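Local coordinates for Phosphoglucomutase/phosphomannomutase family protein (Burkholderia thailandensis, PDB 3UW2) that probably moves a phosphate group within phosphorylated sugars, as expected of a phosphohexose mutase, and carries a metal ion, zinc in this crystal, at residues D44-I49 / V79-D84; N390-P395 / F455-D460; V433-G438 / L463-D468. All coordinates share one frame; numbering follows the deposited sequence.

Contact 1 of 3, residues D44-I49 / V79-D84. With EDO (1,2-ethanediol), chain D.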
loop_
_atom_site.group_PDB
_atom_site.type_symbol
_atom_site.label_atom_id
_atom_site.label_comp_id
_atom_site.label_asym_id
_atom_site.label_seq_id
_atom_site.Cartn_x
_atom_site.Cartn_y
_atom_site.Cartn_z
ATOM N N ASP A 44 23.872 -11.261 -7.217
ATOM C CA ASP A 44 24.697 -10.236 -7.894
ATOM C C ASP A 44 23.879 -9.001 -8.128
ATOM O O ASP A 44 24.384 -7.884 -7.930
ATOM C CB ASP A 44 25.282 -10.710 -9.261
ATOM C CG ASP A 44 26.309 -11.833 -9.103
ATOM O OD1 ASP A 44 27.069 -11.816 -8.115
ATOM O OD2 ASP A 44 26.353 -12.753 -9.946
ATOM N N VAL A 45 22.631 -9.210 -8.587
ATOM C CA VAL A 45 21.693 -8.135 -8.779
ATOM C C VAL A 45 21.408 -7.353 -7.473
ATOM O O VAL A 45 21.499 -6.110 -7.436
ATOM C CB VAL A 45 20.453 -8.650 -9.548
ATOM C CG1 VAL A 45 19.372 -7.574 -9.620
ATOM C CG2 VAL A 45 20.840 -9.126 -11.010
ATOM N N ALA A 46 21.136 -8.063 -6.382
ATOM C CA ALA A 46 20.899 -7.396 -5.077
ATOM C C ALA A 46 22.091 -6.560 -4.671
ATOM O O ALA A 46 21.913 -5.425 -4.266
ATOM C CB ALA A 46 20.527 -8.408 -3.995
ATOM N N ARG A 47 23.290 -7.134 -4.803
ATOM C CA ARG A 47 24.510 -6.423 -4.444
ATOM C C ARG A 47 24.662 -5.143 -5.301
ATOM O O ARG A 47 24.928 -4.102 -4.743
ATOM C CB ARG A 47 25.734 -7.342 -4.609
ATOM C CG ARG A 47 27.049 -6.753 -4.089
ATOM C CD ARG A 47 28.242 -7.719 -4.280
ATOM N NE ARG A 47 28.128 -8.672 -3.188
ATOM C CZ ARG A 47 27.685 -9.924 -3.287
ATOM N NH1 ARG A 47 27.398 -10.439 -4.497
ATOM N NH2 ARG A 47 27.559 -10.663 -2.161
ATOM N N SER A 48 24.442 -5.175 -6.636
ATOM C CA SER A 48 24.612 -3.956 -7.453
ATOM C C SER A 48 23.572 -2.916 -7.066
ATOM O O SER A 48 23.825 -1.704 -7.124
ATOM C CB SER A 48 24.484 -4.229 -8.953
ATOM O OG SER A 48 25.302 -5.302 -9.362
ATOM N N ILE A 49 22.390 -3.378 -6.656
ATOM C CA ILE A 49 21.335 -2.457 -6.281
ATOM C C ILE A 49 21.728 -1.828 -4.929
ATOM O O ILE A 49 21.605 -0.615 -4.705
ATOM C CB ILE A 49 19.960 -3.162 -6.150
ATOM C CG1 ILE A 49 19.309 -3.382 -7.535
ATOM C CG2 ILE A 49 18.999 -2.298 -5.319
ATOM C CD1 ILE A 49 18.411 -4.632 -7.560
ATOM N N VAL A 79 18.842 -10.205 0.932
ATOM C CA VAL A 79 19.096 -9.119 1.905
ATOM C C VAL A 79 20.562 -9.145 2.319
ATOM O O VAL A 79 21.174 -8.109 2.527
ATOM C CB VAL A 79 18.174 -9.131 3.184
ATOM C CG1 VAL A 79 18.605 -10.137 4.247
ATOM C CG2 VAL A 79 18.173 -7.781 3.891
ATOM N N GLY A 80 21.155 -10.319 2.438
ATOM C CA GLY A 80 22.635 -10.355 2.694
ATOM C C GLY A 80 23.453 -9.725 1.535
ATOM O O GLY A 80 24.397 -8.995 1.792
ATOM N N ALA A 81 23.111 -9.982 0.258
ATOM C CA ALA A 81 23.847 -9.446 -0.874
ATOM C C ALA A 81 23.652 -7.934 -0.930
ATOM O O ALA A 81 24.550 -7.146 -1.265
ATOM C CB ALA A 81 23.358 -10.104 -2.209
ATOM N N LEU A 82 22.456 -7.524 -0.561
ATOM C CA LEU A 82 22.083 -6.101 -0.617
ATOM C C LEU A 82 22.937 -5.390 0.397
ATOM O O LEU A 82 23.530 -4.347 0.080
ATOM C CB LEU A 82 20.584 -5.918 -0.292
ATOM C CG LEU A 82 20.095 -4.455 -0.161
ATOM C CD1 LEU A 82 20.051 -3.823 -1.538
ATOM C CD2 LEU A 82 18.721 -4.390 0.513
ATOM N N ALA A 83 23.017 -5.958 1.600
ATOM C CA ALA A 83 23.809 -5.365 2.685
ATOM C C ALA A 83 25.296 -5.268 2.314
ATOM O O ALA A 83 25.948 -4.251 2.640
ATOM C CB ALA A 83 23.613 -6.137 4.033
ATOM N N ASP A 84 25.838 -6.321 1.678
ATOM C CA ASP A 84 27.236 -6.303 1.182
ATOM C C ASP A 84 27.475 -5.087 0.245
ATOM O O ASP A 84 28.513 -4.437 0.316
ATOM C CB ASP A 84 27.617 -7.587 0.420
ATOM C CG ASP A 84 27.625 -8.840 1.306
ATOM O OD1 ASP A 84 27.834 -8.799 2.551
ATOM O OD2 ASP A 84 27.426 -9.897 0.732
HETATM C C1 EDO D . 26.526 -8.723 6.072
HETATM O O1 EDO D . 26.939 -7.621 5.178
HETATM C C2 EDO D . 25.087 -9.231 5.765
HETATM O O2 EDO D . 25.231 -10.054 4.586
#

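Contact 2 of 3, residues N390-P395 / F455-D460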
loop_
_atom_site.group_PDB
_atom_site.type_symbol
_atom_site.label_atom_id
_atom_site.label_comp_id
_atom_site.label_asym_id
_atom_site.label_seq_id
_atom_site.Cartn_x
_atom_site.Cartn_y
_atom_site.Cartn_z
ATOM N N ASN A 390 -22.372 3.684 0.397
ATOM C CA ASN A 390 -22.085 2.620 -0.565
ATOM C C ASN A 390 -22.721 3.000 -1.890
ATOM O O ASN A 390 -23.496 3.959 -1.926
ATOM C CB ASN A 390 -22.680 1.272 -0.063
ATOM C CG ASN A 390 -21.828 0.072 -0.485
ATOM O OD1 ASN A 390 -20.789 0.217 -1.165
ATOM N ND2 ASN A 390 -22.241 -1.111 -0.074
ATOM N N ALA A 391 -22.416 2.291 -2.976
ATOM C CA ALA A 391 -22.994 2.645 -4.305
ATOM C C ALA A 391 -22.909 1.418 -5.155
ATOM O O ALA A 391 -22.379 0.474 -4.717
ATOM C CB ALA A 391 -22.196 3.780 -4.917
ATOM N N VAL A 392 -23.416 1.380 -6.374
ATOM C CA VAL A 392 -23.150 0.171 -7.169
ATOM C C VAL A 392 -21.879 0.442 -7.954
ATOM O O VAL A 392 -21.612 1.608 -8.280
ATOM C CB VAL A 392 -24.332 -0.222 -8.112
ATOM C CG1 VAL A 392 -25.650 -0.250 -7.350
ATOM C CG2 VAL A 392 -24.446 0.749 -9.260
ATOM N N SER A 393 -21.101 -0.593 -8.274
ATOM C CA SER A 393 -19.925 -0.446 -9.194
ATOM C C SER A 393 -19.663 -1.643 -10.129
ATOM O O SER A 393 -20.192 -2.743 -9.919
ATOM C CB SER A 393 -18.615 -0.150 -8.450
ATOM O OG SER A 393 -18.657 -0.601 -7.114
ATOM N N THR A 394 -18.853 -1.388 -11.163
ATOM C CA THR A 394 -18.217 -2.425 -12.007
ATOM C C THR A 394 -16.838 -2.840 -11.492
ATOM O O THR A 394 -16.181 -2.087 -10.787
ATOM C CB THR A 394 -17.962 -1.895 -13.444
ATOM O OG1 THR A 394 -16.995 -0.812 -13.403
ATOM C CG2 THR A 394 -19.273 -1.477 -14.145
ATOM N N PRO A 395 -16.364 -4.057 -11.854
ATOM C CA PRO A 395 -14.888 -4.265 -11.611
ATOM C C PRO A 395 -14.044 -3.432 -12.598
ATOM O O PRO A 395 -14.615 -2.843 -13.560
ATOM C CB PRO A 395 -14.687 -5.780 -11.854
ATOM C CG PRO A 395 -15.944 -6.268 -12.521
ATOM C CD PRO A 395 -17.069 -5.313 -12.188
ATOM N N PHE A 455 -16.186 2.186 -13.026
ATOM C CA PHE A 455 -17.462 2.855 -13.058
ATOM C C PHE A 455 -18.125 2.695 -11.699
ATOM O O PHE A 455 -17.971 1.656 -11.059
ATOM C CB PHE A 455 -18.311 2.279 -14.206
ATOM C CG PHE A 455 -17.721 2.519 -15.578
ATOM C CD1 PHE A 455 -17.763 3.781 -16.161
ATOM C CD2 PHE A 455 -17.099 1.480 -16.296
ATOM C CE1 PHE A 455 -17.184 4.008 -17.413
ATOM C CE2 PHE A 455 -16.550 1.697 -17.560
ATOM C CZ PHE A 455 -16.601 2.963 -18.122
ATOM N N GLU A 456 -18.803 3.750 -11.241
ATOM C CA GLU A 456 -19.608 3.702 -10.021
ATOM C C GLU A 456 -20.865 4.538 -10.252
ATOM O O GLU A 456 -20.806 5.599 -10.885
ATOM C CB GLU A 456 -18.843 4.311 -8.854
ATOM C CG GLU A 456 -19.526 4.179 -7.512
ATOM C CD GLU A 456 -18.996 5.154 -6.480
ATOM O OE1 GLU A 456 -18.919 6.362 -6.770
ATOM O OE2 GLU A 456 -18.709 4.734 -5.355
ATOM N N ALA A 457 -21.991 4.090 -9.715
ATOM C CA ALA A 457 -23.221 4.887 -9.833
ATOM C C ALA A 457 -24.171 4.682 -8.654
ATOM O O ALA A 457 -23.984 3.759 -7.865
ATOM C CB ALA A 457 -23.910 4.566 -11.143
ATOM N N THR A 458 -25.171 5.559 -8.534
ATOM C CA THR A 458 -26.169 5.503 -7.464
ATOM C C THR A 458 -27.345 4.570 -7.775
ATOM O O THR A 458 -28.213 4.427 -6.948
ATOM C CB THR A 458 -26.696 6.905 -7.152
ATOM O OG1 THR A 458 -27.391 7.422 -8.303
ATOM C CG2 THR A 458 -25.550 7.834 -6.724
ATOM N N SER A 459 -27.366 3.952 -8.972
ATOM C CA SER A 459 -28.325 2.882 -9.295
ATOM C C SER A 459 -27.794 2.033 -10.453
ATOM O O SER A 459 -26.827 2.426 -11.158
ATOM C CB SER A 459 -29.705 3.447 -9.657
ATOM O OG SER A 459 -29.576 4.199 -10.848
ATOM N N ASP A 460 -28.429 0.881 -10.661
ATOM C CA ASP A 460 -28.013 -0.014 -11.750
ATOM C C ASP A 460 -28.153 0.712 -13.093
ATOM O O ASP A 460 -27.272 0.620 -13.939
ATOM C CB ASP A 460 -28.829 -1.327 -11.753
ATOM C CG ASP A 460 -28.551 -2.216 -10.520
ATOM O OD1 ASP A 460 -27.411 -2.232 -9.995
ATOM O OD2 ASP A 460 -29.479 -2.921 -10.057
#

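Contact 3 of 3, residues V433-G438 / L463-D468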
loop_
_atom_site.group_PDB
_atom_site.type_symbol
_atom_site.label_atom_id
_atom_site.label_comp_id
_atom_site.label_asym_id
_atom_site.label_seq_id
_atom_site.Cartn_x
_atom_site.Cartn_y
_atom_site.Cartn_z
ATOM N N VAL A 433 -14.509 11.219 -15.136
ATOM C CA VAL A 433 -15.677 11.932 -15.477
ATOM C C VAL A 433 -16.760 11.836 -14.381
ATOM O O VAL A 433 -17.214 10.744 -14.028
ATOM C CB VAL A 433 -16.219 11.452 -16.852
ATOM C CG1 VAL A 433 -17.446 12.260 -17.258
ATOM C CG2 VAL A 433 -15.106 11.583 -17.911
ATOM N N GLU A 434 -17.194 12.984 -13.886
ATOM C CA GLU A 434 -18.108 13.014 -12.761
ATOM C C GLU A 434 -19.509 13.390 -13.223
ATOM O O GLU A 434 -19.712 14.442 -13.854
ATOM C CB GLU A 434 -17.620 14.027 -11.749
ATOM C CG GLU A 434 -16.162 13.852 -11.419
ATOM C CD GLU A 434 -15.964 13.400 -10.003
ATOM O OE1 GLU A 434 -16.906 12.758 -9.460
ATOM O OE2 GLU A 434 -14.879 13.684 -9.428
ATOM N N TYR A 435 -20.482 12.534 -12.902
ATOM C CA TYR A 435 -21.885 12.800 -13.265
ATOM C C TYR A 435 -22.672 13.080 -12.007
ATOM O O TYR A 435 -22.200 12.791 -10.912
ATOM C CB TYR A 435 -22.497 11.592 -13.944
ATOM C CG TYR A 435 -21.829 11.134 -15.241
ATOM C CD1 TYR A 435 -22.435 11.374 -16.468
ATOM C CD2 TYR A 435 -20.617 10.417 -15.238
ATOM C CE1 TYR A 435 -21.858 10.913 -17.654
ATOM C CE2 TYR A 435 -20.027 9.976 -16.433
ATOM C CZ TYR A 435 -20.658 10.229 -17.633
ATOM O OH TYR A 435 -20.096 9.796 -18.832
ATOM N N PRO A 436 -23.906 13.597 -12.155
ATOM C CA PRO A 436 -24.699 13.838 -10.944
ATOM C C PRO A 436 -24.968 12.525 -10.142
ATOM O O PRO A 436 -25.199 12.576 -8.925
ATOM C CB PRO A 436 -25.997 14.449 -11.497
ATOM C CG PRO A 436 -25.618 14.972 -12.875
ATOM C CD PRO A 436 -24.640 13.964 -13.383
ATOM N N ASP A 437 -24.900 11.379 -10.820
ATOM C CA ASP A 437 -25.267 10.119 -10.199
ATOM C C ASP A 437 -24.192 9.050 -10.284
ATOM O O ASP A 437 -24.510 7.874 -10.205
ATOM C CB ASP A 437 -26.550 9.578 -10.858
ATOM C CG ASP A 437 -26.481 9.569 -12.375
ATOM O OD1 ASP A 437 -25.419 9.833 -12.983
ATOM O OD2 ASP A 437 -27.536 9.297 -12.988
ATOM N N GLY A 438 -22.918 9.452 -10.376
ATOM C CA GLY A 438 -21.816 8.497 -10.428
ATOM C C GLY A 438 -20.586 9.032 -11.148
ATOM O O GLY A 438 -20.481 10.247 -11.420
ATOM N N LEU A 463 -25.405 3.227 -13.651
ATOM C CA LEU A 463 -24.149 2.550 -14.027
ATOM C C LEU A 463 -24.126 2.242 -15.539
ATOM O O LEU A 463 -23.117 2.461 -16.224
ATOM C CB LEU A 463 -23.925 1.261 -13.203
ATOM C CG LEU A 463 -22.536 0.595 -13.172
ATOM C CD1 LEU A 463 -21.511 1.483 -12.470
ATOM C CD2 LEU A 463 -22.585 -0.789 -12.524
ATOM N N ALA A 464 -25.256 1.791 -16.054
ATOM C CA ALA A 464 -25.348 1.399 -17.448
ATOM C C ALA A 464 -25.253 2.597 -18.401
ATOM O O ALA A 464 -24.548 2.531 -19.409
ATOM C CB ALA A 464 -26.610 0.616 -17.680
ATOM N N ARG A 465 -25.926 3.696 -18.072
ATOM C CA ARG A 465 -25.911 4.875 -18.931
ATOM C C ARG A 465 -24.484 5.430 -18.975
ATOM O O ARG A 465 -23.993 5.865 -20.029
ATOM C CB ARG A 465 -26.958 5.902 -18.455
ATOM C CG ARG A 465 -27.167 7.091 -19.372
ATOM C CD ARG A 465 -27.634 8.339 -18.629
ATOM N NE ARG A 465 -26.570 8.984 -17.826
ATOM C CZ ARG A 465 -26.437 8.907 -16.491
ATOM N NH1 ARG A 465 -27.301 8.186 -15.789
ATOM N NH2 ARG A 465 -25.422 9.530 -15.834
ATOM N N ILE A 466 -23.777 5.354 -17.856
ATOM C CA ILE A 466 -22.423 5.918 -17.809
ATOM C C ILE A 466 -21.452 5.171 -18.735
ATOM O O ILE A 466 -20.745 5.783 -19.569
ATOM C CB ILE A 466 -21.918 6.074 -16.366
ATOM C CG1 ILE A 466 -22.697 7.207 -15.721
ATOM C CG2 ILE A 466 -20.422 6.404 -16.300
ATOM C CD1 ILE A 466 -22.406 7.372 -14.233
ATOM N N GLN A 467 -21.417 3.856 -18.582
ATOM C CA GLN A 467 -20.739 3.005 -19.563
ATOM C C GLN A 467 -21.144 3.280 -21.028
ATOM O O GLN A 467 -20.291 3.544 -21.866
ATOM C CB GLN A 467 -21.008 1.557 -19.217
ATOM C CG GLN A 467 -20.550 1.273 -17.811
ATOM C CD GLN A 467 -20.810 -0.147 -17.443
ATOM O OE1 GLN A 467 -19.892 -0.920 -17.267
ATOM N NE2 GLN A 467 -22.067 -0.507 -17.346
ATOM N N ASP A 468 -22.437 3.221 -21.323
ATOM C CA ASP A 468 -22.934 3.604 -22.645
ATOM C C ASP A 468 -22.308 4.904 -23.139
ATOM O O ASP A 468 -22.038 5.064 -24.336
ATOM C CB ASP A 468 -24.451 3.754 -22.629
ATOM C CG ASP A 468 -25.157 2.438 -22.375
ATOM O OD1 ASP A 468 -24.441 1.427 -22.150
ATOM O OD2 ASP A 468 -26.421 2.410 -22.398
#

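Contact 1 of 3, residues D44-I49 / V79-D84
The guanidinium of Arg47 reaches across to Asp84 and lies nearly coplanar with its carboxylate, the two planes 13° apart. The methyl of Ala81 lies above one face of the guanidinium, off its centre. Two carboxylate oxygens approach the edge close to the plane, OD2 of Asp84 and OD1 of Asp44. This is helix-helix packing in the alpha/beta/alpha domain I. Helices 43-59 and 75-88 run side by side here, crossing at -37°, with 6.7 Å between the axes of the short segments.

Small residues permit the close approach. Ala46 CB meets Ala81 CB at 3.8 Å. Arg47 CA lies 3.3 Å from Ala81 O, a CA-H...O contact. On the buried side, Ile49 CG2 packs 4.2 Å from Leu82 CD1. Leu82 also touches Ile125 and Val127, while Ala46 and Ile49 rest on Phe139, so this side faces the domain sheet.

The salt bridge lies on the partly exposed side of the helix pair. The Arg47 chain bends at chi3 (-80°), which turns its end toward the second helix. The bridge to Asp44 is long, 3.9 Å from Arg47 NH1 to Asp44 OD1. Asp84 OD1 accepts a hydrogen bond from O1 of a 1,2-ethanediol, probably from the crystallisation liquor. Arg47 NH2 donates to the anti lone pair of Asp84 OD2 at 3.0 Å.

Contact 2 of 3, residues N390-P395 / F455-D460
Val392 pairs with Ala457 across two antiparallel strands, and its side chain packs beside the turn into the following helix. Val392 CB lies 4.0 Å from Ala457 O. From there the two methyls part. Val392 CG1 is anti to the carbonyl carbon (chi1 -50°) and meets Asp460 OD1 at 3.7 Å. CG2 is flanked by both the backbone N and the carbonyl carbon. Val392 CG2 meets Ala457 O at 3.3 Å and Ser459 O at 3.5 Å, with the Ala457 methyl a little farther off. The valine and Asp460 side chains cross at about a right angle.

The backbone fixes the register. Val392 and Ala457 form a hydrogen-bonded pair: Val392 N donates to Ala457 O, and Ala457 N donates to Val392 O, each at 2.9 Å. Ser393 and Glu456 are the next, non-hydrogen-bonded pair, with side chains on the other face of the sheet. Further along, Thr394 N donates to Phe455 O at 3.2 Å.

Thr394 OG1 does double duty. It donates to Pro395 O and accepts a weak bond from Phe455 N. Thr394 OG1 also lies at the edge of the Phe455 ring, 3.7 Å from Phe455 CD2. That ring also packs edge-to-face with Phe470 and Phe485. Glu456 presses its chain against the Ala391 methyl, while its carboxylate is held by Thr309 and Arg310.

Ser459 caps the start of helix 460-477 through Ala462 N. The pairing joins an outermost strand to its neighbour in the antiparallel sheet of the C-terminal domain of phosphohexose mutases.

Contact 3 of 3, residues V433-G438 / L463-D468
Ile466 packs its CG1 over one face of the Tyr435 ring, and this is the tight, buried part of the contact. Ile466 CG1 stands 3.8 Å from the Tyr435 ring centroid and only 10° off the ring normal, a CH-pi contact over the centre. Ile466 CG2 reaches Tyr435 CE2 at 3.6 Å, and Ile466 CD1 lies over Tyr435 CD2 at 3.7 Å. Ile466 CD1 also reaches the backbone, 3.9 Å from Gly438 C. The phenol hydroxyl is hydrogen-bonded to Asp469.

The looser side is partly exposed and polar. Asp437 sits in a type I beta turn from Tyr435 to Gly438, and Arg465 comes from the opposite direction to meet it. The two groups meet end-on. Arg465 NH2 donates to the syn lone pair of Asp437 OD1 at 2.9 Å, with an N-H...O angle of 163°. Arg465 NH1 reaches Asp437 OD2 at 3.0 Å, more bent and tilted from both planes. The Arg465 chain turns at its CG-CD bond (chi3 73°), carrying the guanidinium back to the turn. Arg465 NH2 also lies 3.6 Å from Tyr435 CD1, with ring and guanidinium planes steeply inclined to each other.

The contact thus fastens the turn between strands 431-435 and 438-444 to helix 460-477 in the C-terminal domain. Two bonds to separate oxygens restrict rotation of the carboxylate, and the paired charges probably offset each other beside the apolar packing.

From the N terminus, contact 1 comes first. It closes a loop of 29 residues and joins two helices of domain I. The chain then passes through the middle domains, where Asp264, Asp266 and Asp268 bind zinc, before contact 2 opens. Contact 2 closes 59 residues by bringing strand 392-398 beside strand 451-457. Contact 3 opens inside that span and closes beyond it, so the two cross. Their centres are 9 Å apart, and Thr458 N probably bonds to Asp437 O between them. Contact 2 builds the edge of the C-terminal sheet, and contact 3 ties the sheet's hairpin to helix 460-477. Contact 1 lies across the chain's centre, about 33 Å from contact 2 between nearest atoms.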